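Local coordinates for protein Ceg4 (Legionella pneumophila subsp. pneumophila, PDB 6AOK) that dephosphorylates phosphotyrosine through a magnesium-binding HAD-like phosphatase domain and, as a Legionella effector, attenuates activation of eukaryotic MAPK pathways, at residues M10-I14 with E157-R161; Y37-Q42 with Y52-K58; A63-F67 with A121-Y125; R115-K120 with T137-S141. One frame throughout, in Å; residues are numbered along the deposited sequence.

Interaction 1: residues M10-I14 with E157-R161; sequences MPKVI and ERANR
Lys12 meets the bend Arg158-Arg161 through both its backbone and its aliphatic stem, and with Arg161 and Ile14 it accounts for about half of the 383 Å² buried here. Its amide donates to the side-chain oxygen of Asn160 (Lys12 N to Asn160 OD1, 3.0 Å, 160° at the hydrogen), while its carbonyl accepts from the Asn160 amide (Asn160 N to Lys12 O, 2.8 Å). Asn160 reaches the Lys12 amide because its CG lies beside its own backbone N (chi1 -59°), which turns the carboxamide back toward the incoming chain. The stem of Lys12 runs beside the Arg158 carbonyl, its CB 3.7 Å from Arg158 O, and bends at chi2; NZ, still 4.6 Å from Glu157 OE2, has its salt bridge with Asp105.

Val13 and Arg161 form a parallel bridge, closed by a weak bond from Arg161 N to Lys12 O and by a straight one from Ile14 N to Arg161 O (3.0 Å, 165°). Strands 13-17 and 161-165 thus begin side by side in the parallel sheet of this HAD-like domain. Next to this pairing the CD1 end of Ile14 presses on the methyl of Ala159 (Ile14 CD1 to Ala159 CB, 3.6 Å). Arg161 takes part mainly through its backbone, against Val13 and Ile14.

Asn160 therefore serves Lys12 twice, with its side-chain oxygen accepting the Lys12 N-H and its amide donating to Lys12 O, and the polar pairing of the two chains starts one residue before the strand bridge.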
loop_
_atom_site.group_PDB
_atom_site.type_symbol
_atom_site.label_atom_id
_atom_site.label_comp_id
_atom_site.label_asym_id
_atom_site.label_seq_id
_atom_site.Cartn_x
_atom_site.Cartn_y
_atom_site.Cartn_z
HETATM N N MSE A 10 16.069 -17.690 -5.619
HETATM C CA MSE A 10 15.720 -16.872 -4.511
HETATM C C MSE A 10 14.237 -17.041 -4.187
HETATM O O MSE A 10 13.432 -17.344 -5.070
HETATM C CB MSE A 10 16.131 -15.439 -4.821
HETATM C CG MSE A 10 17.621 -15.300 -4.624
HETATM SE SE MSE A 10 18.107 -13.715 -3.709
HETATM C CE MSE A 10 18.195 -12.495 -5.238
ATOM N N PRO A 11 13.901 -16.904 -2.904
ATOM C CA PRO A 11 12.494 -16.940 -2.488
ATOM C C PRO A 11 11.704 -15.817 -3.158
ATOM O O PRO A 11 12.264 -14.817 -3.611
ATOM C CB PRO A 11 12.569 -16.705 -0.973
ATOM C CG PRO A 11 14.003 -16.901 -0.583
ATOM C CD PRO A 11 14.798 -16.540 -1.791
ATOM N N LYS A 12 10.383 -15.985 -3.205
ATOM C CA LYS A 12 9.490 -14.953 -3.724
ATOM C C LYS A 12 8.416 -14.651 -2.701
ATOM O O LYS A 12 7.859 -15.563 -2.097
ATOM C CB LYS A 12 8.826 -15.405 -5.011
ATOM C CG LYS A 12 9.840 -15.616 -6.183
ATOM C CD LYS A 12 10.355 -14.270 -6.716
ATOM C CE LYS A 12 11.384 -14.465 -7.810
ATOM N NZ LYS A 12 11.695 -13.145 -8.449
ATOM N N VAL A 13 8.120 -13.382 -2.524
ATOM C CA VAL A 13 7.058 -12.927 -1.632
ATOM C C VAL A 13 6.133 -12.044 -2.438
ATOM O O VAL A 13 6.586 -11.243 -3.275
ATOM C CB VAL A 13 7.606 -12.150 -0.420
ATOM C CG1 VAL A 13 6.513 -11.739 0.485
ATOM C CG2 VAL A 13 8.673 -12.961 0.311
ATOM N N ILE A 14 4.841 -12.199 -2.197
ATOM C CA ILE A 14 3.830 -11.331 -2.783
ATOM C C ILE A 14 3.058 -10.716 -1.636
ATOM O O ILE A 14 2.682 -11.416 -0.707
ATOM C CB ILE A 14 2.875 -12.086 -3.716
ATOM C CG1 ILE A 14 3.680 -12.765 -4.809
ATOM C CG2 ILE A 14 1.776 -11.075 -4.317
ATOM C CD1 ILE A 14 2.879 -13.803 -5.555
ATOM N N GLU A 157 5.779 -15.573 -10.953
ATOM C CA GLU A 157 6.246 -16.769 -10.256
ATOM C C GLU A 157 5.520 -16.969 -8.928
ATOM O O GLU A 157 5.219 -16.011 -8.269
ATOM C CB GLU A 157 7.717 -16.717 -9.945
ATOM C CG GLU A 157 8.478 -15.752 -10.803
ATOM C CD GLU A 157 9.691 -16.385 -11.378
ATOM O OE1 GLU A 157 9.881 -17.590 -11.155
ATOM O OE2 GLU A 157 10.447 -15.676 -12.056
ATOM N N ARG A 158 5.311 -18.222 -8.570
ATOM C CA ARG A 158 4.613 -18.609 -7.347
ATOM C C ARG A 158 5.376 -18.152 -6.105
ATOM O O ARG A 158 6.606 -18.233 -6.035
ATOM C CB ARG A 158 4.436 -20.131 -7.342
ATOM C CG ARG A 158 4.108 -20.761 -6.018
ATOM C CD ARG A 158 3.224 -21.970 -6.255
ATOM N NE ARG A 158 1.938 -21.549 -6.785
ATOM C CZ ARG A 158 0.818 -21.525 -6.073
ATOM N NH1 ARG A 158 0.822 -21.942 -4.814
ATOM N NH2 ARG A 158 -0.311 -21.107 -6.626
ATOM N N ALA A 159 4.635 -17.660 -5.129
ATOM C CA ALA A 159 5.242 -17.132 -3.917
ATOM C C ALA A 159 5.589 -18.266 -2.952
ATOM O O ALA A 159 4.899 -19.291 -2.888
ATOM C CB ALA A 159 4.276 -16.158 -3.217
ATOM N N ASN A 160 6.682 -18.087 -2.222
ATOM C CA ASN A 160 6.880 -18.862 -1.004
ATOM C C ASN A 160 6.044 -18.293 0.143
ATOM O O ASN A 160 5.634 -19.029 1.044
ATOM C CB ASN A 160 8.376 -18.892 -0.635
ATOM C CG ASN A 160 9.234 -19.500 -1.733
ATOM O OD1 ASN A 160 9.655 -18.823 -2.682
ATOM N ND2 ASN A 160 9.475 -20.794 -1.625
ATOM N N ARG A 161 5.710 -17.015 0.083
ATOM C CA ARG A 161 4.926 -16.378 1.127
ATOM C C ARG A 161 4.023 -15.328 0.508
ATOM O O ARG A 161 4.473 -14.556 -0.343
ATOM C CB ARG A 161 5.846 -15.731 2.160
ATOM C CG ARG A 161 5.143 -15.305 3.418
ATOM C CD ARG A 161 5.946 -15.742 4.653
ATOM N NE ARG A 161 6.669 -17.005 4.511
ATOM C CZ ARG A 161 6.092 -18.192 4.374
ATOM N NH1 ARG A 161 4.773 -18.270 4.305
ATOM N NH2 ARG A 161 6.831 -19.289 4.272
HETATM O O HOH W 1 11.129 -19.642 -5.474
#

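Interaction 2: residues Y37-Q42 with Y52-K58; sequences YQSLLQ and YKNTPMK
Met57 and Leu41 lie opposite each other in backbone register where the loop 52-58 of this HAD-like domain folds back along segment 37-42, which begins in helix 35-39; they form a single isolated backbone bridge (CA-CA 4.3 Å). Around the bridge, Lys58 N donates to Leu40 O (2.8 Å, 168° at the hydrogen) and Gln42 N to Pro56 O (2.9 Å), so the backbones are clasped on both sides of Leu41.

The selenomethionine side chain of Met57 leaves with CG anti to the backbone N (chi1 -169°) and bends at chi3, bringing its terminal methyl to one branch of Leu41 (Met57 CE to Leu41 CD2, 3.6 Å). The same methyl lies obliquely beside the Tyr37 ring, and the two side chains cross at about a right angle. Tyr37 also meets Tyr52 obliquely, CE1 of Tyr37 lying 3.8 Å from CB of Tyr52, while its hydroxyl comes up at the edge of the Tyr52 ring.

In the second shell, Asn114 bonds the Tyr37 hydroxyl and the Tyr52 hydroxyl is hydrogen-bonded to Lys113 O. Separately, Arg115 NH1 holds the loop backbone at the carbonyls of Tyr52 and Thr55. The Tyr37 side chain lies near, without touching, that of the magnesium ligand Asp20, about 6 Å away.

At the outer end, two extended side chains reach across in opposite directions. Lys58 NZ grips Ser39 O at 2.7 Å, in the carbonyl plane. Gln42 NE2 binds Met57 O at 2.8 Å, with the oxygen in the Gln42 amide plane but the nitrogen 53° above the plane of the Met57 carbonyl.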
loop_
_atom_site.group_PDB
_atom_site.type_symbol
_atom_site.label_atom_id
_atom_site.label_comp_id
_atom_site.label_asym_id
_atom_site.label_seq_id
_atom_site.Cartn_x
_atom_site.Cartn_y
_atom_site.Cartn_z
ATOM N N TYR A 37 -8.218 15.948 1.699
ATOM C CA TYR A 37 -8.270 15.121 0.499
ATOM C C TYR A 37 -8.992 15.842 -0.641
ATOM O O TYR A 37 -8.563 15.801 -1.812
ATOM C CB TYR A 37 -8.981 13.821 0.824
ATOM C CG TYR A 37 -8.935 12.788 -0.270
ATOM C CD1 TYR A 37 -9.836 12.828 -1.340
ATOM C CD2 TYR A 37 -7.990 11.775 -0.226
ATOM C CE1 TYR A 37 -9.771 11.858 -2.349
ATOM C CE2 TYR A 37 -7.925 10.799 -1.207
ATOM C CZ TYR A 37 -8.802 10.847 -2.259
ATOM O OH TYR A 37 -8.717 9.891 -3.247
ATOM N N GLN A 38 -10.109 16.474 -0.328
ATOM C CA GLN A 38 -10.887 17.143 -1.373
ATOM C C GLN A 38 -10.103 18.285 -1.992
ATOM O O GLN A 38 -10.288 18.600 -3.183
ATOM C CB GLN A 38 -12.216 17.652 -0.787
ATOM C CG GLN A 38 -13.145 16.444 -0.421
ATOM C CD GLN A 38 -13.808 15.851 -1.648
ATOM O OE1 GLN A 38 -14.205 16.562 -2.581
ATOM N NE2 GLN A 38 -14.007 14.587 -1.621
ATOM N N SER A 39 -9.229 18.931 -1.210
ATOM C CA SER A 39 -8.388 20.013 -1.745
ATOM C C SER A 39 -7.401 19.526 -2.794
ATOM O O SER A 39 -6.842 20.351 -3.549
ATOM C CB SER A 39 -7.625 20.716 -0.600
ATOM O OG SER A 39 -6.481 19.928 -0.154
ATOM N N LEU A 40 -7.151 18.215 -2.863
ATOM C CA LEU A 40 -6.246 17.698 -3.884
ATOM C C LEU A 40 -6.939 17.487 -5.224
ATOM O O LEU A 40 -6.271 17.103 -6.191
ATOM C CB LEU A 40 -5.637 16.357 -3.448
ATOM C CG LEU A 40 -4.930 16.350 -2.081
ATOM C CD1 LEU A 40 -4.590 14.942 -1.658
ATOM C CD2 LEU A 40 -3.629 17.157 -2.209
ATOM N N LEU A 41 -8.253 17.669 -5.307
ATOM C CA LEU A 41 -8.961 17.452 -6.569
ATOM C C LEU A 41 -9.062 18.758 -7.350
ATOM O O LEU A 41 -9.292 19.813 -6.776
ATOM C CB LEU A 41 -10.362 16.872 -6.310
ATOM C CG LEU A 41 -10.358 15.611 -5.398
ATOM C CD1 LEU A 41 -11.834 15.167 -5.091
ATOM C CD2 LEU A 41 -9.612 14.472 -6.083
ATOM N N GLN A 42 -8.912 18.675 -8.672
ATOM C CA GLN A 42 -9.193 19.826 -9.516
ATOM C C GLN A 42 -10.619 20.313 -9.271
ATOM O O GLN A 42 -11.529 19.509 -9.065
ATOM C CB GLN A 42 -9.010 19.434 -10.991
ATOM C CG GLN A 42 -7.548 19.074 -11.315
ATOM C CD GLN A 42 -7.412 18.637 -12.759
ATOM O OE1 GLN A 42 -8.081 19.186 -13.638
ATOM N NE2 GLN A 42 -6.584 17.628 -13.006
ATOM N N TYR A 52 -14.902 11.412 -4.969
ATOM C CA TYR A 52 -13.499 11.320 -4.541
ATOM C C TYR A 52 -12.692 10.460 -5.479
ATOM O O TYR A 52 -11.468 10.621 -5.584
ATOM C CB TYR A 52 -13.355 10.777 -3.108
ATOM C CG TYR A 52 -13.447 9.266 -3.038
ATOM C CD1 TYR A 52 -14.684 8.646 -2.900
ATOM C CD2 TYR A 52 -12.314 8.473 -3.178
ATOM C CE1 TYR A 52 -14.804 7.255 -2.887
ATOM C CE2 TYR A 52 -12.421 7.075 -3.180
ATOM C CZ TYR A 52 -13.663 6.483 -3.017
ATOM O OH TYR A 52 -13.751 5.079 -3.004
ATOM N N LYS A 53 -13.352 9.581 -6.201
ATOM C CA LYS A 53 -12.637 8.516 -6.892
ATOM C C LYS A 53 -12.331 8.914 -8.319
ATOM O O LYS A 53 -11.271 8.575 -8.833
ATOM C CB LYS A 53 -13.472 7.226 -6.830
ATOM C CG LYS A 53 -12.918 5.989 -7.600
ATOM C CD LYS A 53 -12.121 5.089 -6.688
ATOM C CE LYS A 53 -11.623 3.840 -7.490
ATOM N NZ LYS A 53 -11.090 2.969 -6.502
ATOM N N ASN A 54 -13.223 9.658 -8.956
ATOM C CA ASN A 54 -13.135 9.878 -10.393
ATOM C C ASN A 54 -12.882 11.321 -10.784
ATOM O O ASN A 54 -12.515 11.561 -11.930
ATOM C CB ASN A 54 -14.418 9.412 -11.085
ATOM C CG ASN A 54 -14.660 7.933 -10.866
ATOM O OD1 ASN A 54 -13.773 7.107 -11.139
ATOM N ND2 ASN A 54 -15.834 7.591 -10.319
ATOM N N THR A 55 -13.040 12.267 -9.883
ATOM C CA THR A 55 -12.711 13.646 -10.224
ATOM C C THR A 55 -11.203 13.759 -10.490
ATOM O O THR A 55 -10.404 13.261 -9.685
ATOM C CB THR A 55 -13.116 14.578 -9.078
ATOM O OG1 THR A 55 -14.524 14.440 -8.810
ATOM C CG2 THR A 55 -12.811 16.066 -9.455
ATOM N N PRO A 56 -10.771 14.414 -11.578
ATOM C CA PRO A 56 -9.326 14.479 -11.851
ATOM C C PRO A 56 -8.581 15.150 -10.706
ATOM O O PRO A 56 -9.063 16.094 -10.066
ATOM C CB PRO A 56 -9.246 15.283 -13.159
ATOM C CG PRO A 56 -10.570 14.959 -13.886
ATOM C CD PRO A 56 -11.567 14.941 -12.710
HETATM N N MSE A 57 -7.425 14.604 -10.391
HETATM C CA MSE A 57 -6.639 15.118 -9.275
HETATM C C MSE A 57 -5.721 16.217 -9.758
HETATM O O MSE A 57 -5.360 16.266 -10.938
HETATM C CB MSE A 57 -5.818 13.985 -8.624
HETATM C CG MSE A 57 -5.177 14.375 -7.317
HETATM SE SE MSE A 57 -4.886 12.847 -6.106
HETATM C CE MSE A 57 -6.666 12.510 -5.461
ATOM N N LYS A 58 -5.385 17.158 -8.866
ATOM C CA LYS A 58 -4.384 18.162 -9.208
ATOM C C LYS A 58 -3.077 17.476 -9.598
ATOM O O LYS A 58 -2.800 16.337 -9.215
ATOM C CB LYS A 58 -4.161 19.116 -8.022
ATOM C CG LYS A 58 -5.341 20.127 -7.908
ATOM C CD LYS A 58 -5.331 20.935 -6.653
ATOM C CE LYS A 58 -6.580 21.844 -6.547
ATOM N NZ LYS A 58 -6.537 22.531 -5.193
#

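Interaction 3: residues A63-F67 with A121-Y125; sequences AQALF and AVFKY
Phe67 and Tyr125 supply the aromatic part of this helix-helix contact. Their planes differ by only 28°, but the rings are slid apart, centroids 5.3 Å from each other, and barely overlap. What covers the Tyr125 face is instead the Phe67 methylene: CB of Phe67 sits 3.9 Å from the centroid of the Tyr125 ring, 26° off its normal, a CH-pi contact.

The apolar contacts follow the Phe67 ring outward. Its CZ reaches Val122 CG2 at 3.7 Å and its CE1 meets the Ala121 methyl, which also touches the methyl of Ala63 (CB to CB, 4.1 Å).

Polar links are carried by water. Gln64, bent at chi2, brings OE1 to 3.3 Å from Tyr125 CA and NE2 to the edge of the Tyr125 ring. One water bridges Gln64 OE1 to Ala121 O, and a second joins Gln64 NE2 to Tyr125 O; NE2 also bonds Glu68.

Segments 63-67 and 121-125 cross at -60° with their axes 9.8 Å apart. Phe36 meets the Phe67 ring edge-to-face, and Tyr74 does likewise with Tyr125. The contact thus packs helix 60-71, from the region inserted between strands 13-17 and 106-111 and probably part of the HAD cap, on helix 116-125.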
loop_
_atom_site.group_PDB
_atom_site.type_symbol
_atom_site.label_atom_id
_atom_site.label_comp_id
_atom_site.label_asym_id
_atom_site.label_seq_id
_atom_site.Cartn_x
_atom_site.Cartn_y
_atom_site.Cartn_z
ATOM N N ALA A 63 -0.054 18.528 -5.602
ATOM C CA ALA A 63 -0.396 17.720 -4.432
ATOM C C ALA A 63 0.739 17.749 -3.416
ATOM O O ALA A 63 0.514 17.846 -2.198
ATOM C CB ALA A 63 -0.698 16.269 -4.844
ATOM N N GLN A 64 1.974 17.684 -3.908
ATOM C CA GLN A 64 3.122 17.783 -3.010
ATOM C C GLN A 64 3.102 19.105 -2.237
ATOM O O GLN A 64 3.354 19.141 -1.021
ATOM C CB GLN A 64 4.400 17.631 -3.846
ATOM C CG GLN A 64 5.666 17.840 -3.056
ATOM C CD GLN A 64 6.050 16.626 -2.206
ATOM O OE1 GLN A 64 5.476 15.496 -2.357
ATOM N NE2 GLN A 64 7.000 16.851 -1.283
ATOM N N ALA A 65 2.819 20.209 -2.934
ATOM C CA ALA A 65 2.764 21.517 -2.285
ATOM C C ALA A 65 1.702 21.559 -1.195
ATOM O O ALA A 65 1.913 22.152 -0.126
ATOM C CB ALA A 65 2.479 22.605 -3.321
ATOM N N LEU A 66 0.552 20.940 -1.454
ATOM C CA LEU A 66 -0.516 20.877 -0.451
ATOM C C LEU A 66 -0.137 19.997 0.749
ATOM O O LEU A 66 -0.458 20.334 1.905
ATOM C CB LEU A 66 -1.794 20.370 -1.123
ATOM C CG LEU A 66 -2.388 21.410 -2.095
ATOM C CD1 LEU A 66 -3.443 20.773 -3.042
ATOM C CD2 LEU A 66 -3.061 22.543 -1.327
ATOM N N PHE A 67 0.524 18.860 0.506
ATOM C CA PHE A 67 1.022 18.068 1.622
ATOM C C PHE A 67 2.025 18.863 2.440
ATOM O O PHE A 67 1.972 18.874 3.680
ATOM C CB PHE A 67 1.678 16.784 1.128
ATOM C CG PHE A 67 0.726 15.645 0.953
ATOM C CD1 PHE A 67 0.043 15.459 -0.249
ATOM C CD2 PHE A 67 0.544 14.746 1.971
ATOM C CE1 PHE A 67 -0.820 14.405 -0.420
ATOM C CE2 PHE A 67 -0.338 13.682 1.823
ATOM C CZ PHE A 67 -1.026 13.517 0.630
ATOM N N ALA A 121 1.010 10.117 -4.388
ATOM C CA ALA A 121 1.358 11.399 -3.763
ATOM C C ALA A 121 1.772 11.209 -2.309
ATOM O O ALA A 121 2.662 11.916 -1.832
ATOM C CB ALA A 121 0.204 12.395 -3.845
ATOM N N VAL A 122 1.123 10.292 -1.571
ATOM C CA VAL A 122 1.524 10.054 -0.184
ATOM C C VAL A 122 2.941 9.492 -0.117
ATOM O O VAL A 122 3.768 9.934 0.698
ATOM C CB VAL A 122 0.536 9.110 0.538
ATOM C CG1 VAL A 122 1.140 8.720 1.940
ATOM C CG2 VAL A 122 -0.840 9.830 0.702
ATOM N N PHE A 123 3.213 8.438 -0.903
ATOM C CA PHE A 123 4.571 7.879 -0.943
ATOM C C PHE A 123 5.579 8.935 -1.342
ATOM O O PHE A 123 6.655 9.035 -0.755
ATOM C CB PHE A 123 4.629 6.705 -1.950
ATOM C CG PHE A 123 4.211 5.374 -1.359
ATOM C CD1 PHE A 123 2.862 4.984 -1.347
ATOM C CD2 PHE A 123 5.168 4.515 -0.853
ATOM C CE1 PHE A 123 2.471 3.787 -0.821
ATOM C CE2 PHE A 123 4.787 3.281 -0.266
ATOM C CZ PHE A 123 3.450 2.906 -0.259
ATOM N N LYS A 124 5.253 9.736 -2.344
ATOM C CA LYS A 124 6.176 10.791 -2.798
ATOM C C LYS A 124 6.435 11.793 -1.698
ATOM O O LYS A 124 7.579 12.215 -1.482
ATOM C CB LYS A 124 5.585 11.502 -4.022
ATOM C CG LYS A 124 6.387 12.684 -4.648
ATOM C CD LYS A 124 7.760 12.240 -5.065
ATOM C CE LYS A 124 7.743 10.978 -5.938
ATOM N NZ LYS A 124 9.150 10.447 -6.107
ATOM N N TYR A 125 5.376 12.232 -1.021
ATOM C CA TYR A 125 5.569 13.191 0.057
ATOM C C TYR A 125 6.494 12.604 1.109
ATOM O O TYR A 125 7.315 13.326 1.732
ATOM C CB TYR A 125 4.218 13.559 0.676
ATOM C CG TYR A 125 4.417 14.364 1.939
ATOM C CD1 TYR A 125 4.991 15.641 1.881
ATOM C CD2 TYR A 125 4.062 13.855 3.164
ATOM C CE1 TYR A 125 5.221 16.377 3.034
ATOM C CE2 TYR A 125 4.279 14.582 4.320
ATOM C CZ TYR A 125 4.872 15.826 4.251
ATOM O OH TYR A 125 5.130 16.559 5.416
HETATM O O HOH W 2 3.435 14.329 -3.089
HETATM O O HOH W 3 8.517 15.478 0.432
#

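Interaction 4: residues R115-K120 with T137-S141; sequences RAEYIK and TILES
Ile138 lays its side chain against Ala116 and Ile119, joining edge strand 136-139 of the parallel HAD-type sheet to helix 116-125, which packs over it. Its CD1 branch lies 3.9 Å from the Ala116 methyl, CB, while its CG2 meets Ile119 CD1 at 3.8 Å; the two isoleucines slide past each other in opposite directions. CG2 of Ile138 stands anti to the backbone N and CG1 beside it (chi1 -59°), and both branches contact both helix residues. The axes of segments 116-120 and 137-139 run at 138° and come within 9.7 Å. Ile119 leans further on Ile110 and Phe19.

The polar part lies at the helix start. Ala116 N, in the first turn, donates to Glu140 OE1 (2.8 Å, 175° at the hydrogen), a charge placement that would probably be stabilised by the helix dipole. Arg115, at the N-cap position, holds Glu117 side-on with NE and NH2, one to each carboxylate oxygen, while its NH1 turns to Thr55. A bound Tris molecule, probably from the crystallisation liquor, is hydrogen-bonded to Glu117 OE2 and lies close to Glu140 OE2. Glu117 OE1 and Glu140 OE1 are 4.4 Å apart and share a water that donates to both, 2.6 Å from Glu140 OE1.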
loop_
_atom_site.group_PDB
_atom_site.type_symbol
_atom_site.label_atom_id
_atom_site.label_comp_id
_atom_site.label_asym_id
_atom_site.label_seq_id
_atom_site.Cartn_x
_atom_site.Cartn_y
_atom_site.Cartn_z
ATOM N N ARG A 115 -7.317 5.740 -4.721
ATOM C CA ARG A 115 -6.939 5.867 -6.119
ATOM C C ARG A 115 -5.435 5.995 -6.191
ATOM O O ARG A 115 -4.799 6.531 -5.283
ATOM C CB ARG A 115 -7.610 7.077 -6.788
ATOM C CG ARG A 115 -7.395 8.370 -6.016
ATOM C CD ARG A 115 -8.400 9.376 -6.484
ATOM N NE ARG A 115 -8.126 9.823 -7.847
ATOM C CZ ARG A 115 -8.828 10.760 -8.474
ATOM N NH1 ARG A 115 -9.879 11.348 -7.867
ATOM N NH2 ARG A 115 -8.481 11.113 -9.725
ATOM N N ALA A 116 -4.866 5.456 -7.276
ATOM C CA ALA A 116 -3.413 5.481 -7.474
ATOM C C ALA A 116 -2.829 6.889 -7.363
ATOM O O ALA A 116 -1.724 7.058 -6.823
ATOM C CB ALA A 116 -3.079 4.880 -8.849
ATOM N N GLU A 117 -3.513 7.918 -7.871
ATOM C CA GLU A 117 -2.846 9.233 -7.839
ATOM C C GLU A 117 -2.612 9.665 -6.399
ATOM O O GLU A 117 -1.570 10.265 -6.073
ATOM C CB GLU A 117 -3.630 10.322 -8.585
ATOM C CG GLU A 117 -3.923 9.993 -9.995
ATOM C CD GLU A 117 -5.354 9.436 -10.157
ATOM O OE1 GLU A 117 -5.770 8.463 -9.458
ATOM O OE2 GLU A 117 -6.061 9.987 -10.997
ATOM N N TYR A 118 -3.542 9.321 -5.523
ATOM C CA TYR A 118 -3.445 9.757 -4.137
ATOM C C TYR A 118 -2.369 8.977 -3.408
ATOM O O TYR A 118 -1.549 9.547 -2.668
ATOM C CB TYR A 118 -4.788 9.538 -3.437
ATOM C CG TYR A 118 -4.679 9.932 -1.986
ATOM C CD1 TYR A 118 -4.713 8.979 -0.967
ATOM C CD2 TYR A 118 -4.520 11.282 -1.645
ATOM C CE1 TYR A 118 -4.599 9.384 0.410
ATOM C CE2 TYR A 118 -4.415 11.684 -0.306
ATOM C CZ TYR A 118 -4.451 10.732 0.705
ATOM O OH TYR A 118 -4.419 11.109 2.029
ATOM N N ILE A 119 -2.380 7.656 -3.593
ATOM C CA ILE A 119 -1.395 6.792 -2.959
ATOM C C ILE A 119 0.014 7.200 -3.379
ATOM O O ILE A 119 0.896 7.352 -2.535
ATOM C CB ILE A 119 -1.703 5.310 -3.288
ATOM C CG1 ILE A 119 -3.022 4.889 -2.604
ATOM C CG2 ILE A 119 -0.530 4.443 -2.908
ATOM C CD1 ILE A 119 -3.586 3.554 -3.181
ATOM N N LYS A 120 0.227 7.450 -4.681
ATOM C CA LYS A 120 1.552 7.851 -5.142
ATOM C C LYS A 120 1.967 9.200 -4.562
ATOM O O LYS A 120 3.162 9.431 -4.299
ATOM C CB LYS A 120 1.579 7.900 -6.660
ATOM C CG LYS A 120 1.481 6.535 -7.310
ATOM C CD LYS A 120 1.670 6.813 -8.808
ATOM C CE LYS A 120 1.217 5.724 -9.608
ATOM N NZ LYS A 120 1.349 6.182 -11.064
ATOM N N THR A 137 2.206 -2.028 -7.498
ATOM C CA THR A 137 1.068 -2.364 -8.364
ATOM C C THR A 137 -0.153 -1.930 -7.570
ATOM O O THR A 137 -0.379 -2.413 -6.466
ATOM C CB THR A 137 1.018 -3.866 -8.681
ATOM O OG1 THR A 137 2.150 -4.223 -9.477
ATOM C CG2 THR A 137 -0.280 -4.289 -9.450
ATOM N N ILE A 138 -0.917 -1.000 -8.101
ATOM C CA ILE A 138 -2.049 -0.450 -7.374
ATOM C C ILE A 138 -3.283 -0.949 -8.087
ATOM O O ILE A 138 -3.474 -0.655 -9.281
ATOM C CB ILE A 138 -1.998 1.086 -7.322
ATOM C CG1 ILE A 138 -0.689 1.511 -6.646
ATOM C CG2 ILE A 138 -3.242 1.665 -6.515
ATOM C CD1 ILE A 138 -0.497 3.009 -6.595
ATOM N N LEU A 139 -4.107 -1.723 -7.361
ATOM C CA LEU A 139 -5.316 -2.358 -7.901
ATOM C C LEU A 139 -6.499 -1.635 -7.278
ATOM O O LEU A 139 -6.692 -1.727 -6.066
ATOM C CB LEU A 139 -5.313 -3.842 -7.552
ATOM C CG LEU A 139 -4.047 -4.535 -8.114
ATOM C CD1 LEU A 139 -3.901 -5.894 -7.522
ATOM C CD2 LEU A 139 -4.010 -4.588 -9.693
ATOM N N GLU A 140 -7.279 -0.901 -8.083
ATOM C CA GLU A 140 -8.265 -0.009 -7.453
ATOM C C GLU A 140 -9.648 -0.189 -8.066
ATOM O O GLU A 140 -10.443 0.748 -8.105
ATOM C CB GLU A 140 -7.827 1.462 -7.519
ATOM C CG GLU A 140 -7.613 2.018 -8.916
ATOM C CD GLU A 140 -7.529 3.573 -8.966
ATOM O OE1 GLU A 140 -6.432 4.108 -9.214
ATOM O OE2 GLU A 140 -8.580 4.258 -8.808
ATOM N N SER A 141 -9.986 -1.404 -8.463
ATOM C CA SER A 141 -11.306 -1.606 -9.046
ATOM C C SER A 141 -12.412 -1.464 -8.000
ATOM O O SER A 141 -13.552 -1.138 -8.341
ATOM C CB SER A 141 -11.363 -2.980 -9.693
ATOM O OG SER A 141 -11.625 -3.966 -8.710
HETATM O O HOH W 4 -6.479 5.979 -11.017
#

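In the fold
Interaction 1 joins the starts of strands 13-17 and 161-165; the other three contacts come between its segments in the chain. Interaction 2 closes before interaction 3 opens, whereas 3 and 4 alternate their segments and share helix 116-125. Interactions 2, 3 and 4 form a cluster with centres 13 to 14 Å apart: Leu40 packs on Leu66 and Phe67, Lys53 NZ reaches Glu140 O, and Tyr118 touches Phe67. Interaction 1 stands apart, its centre 36 Å from that of interaction 2, though it reaches the same sheet as interaction 4. The cluster thus joins the helical region to the sheet near magnesium ligands Asp18 and Asp20, while interaction 1 pairs strands far from that site.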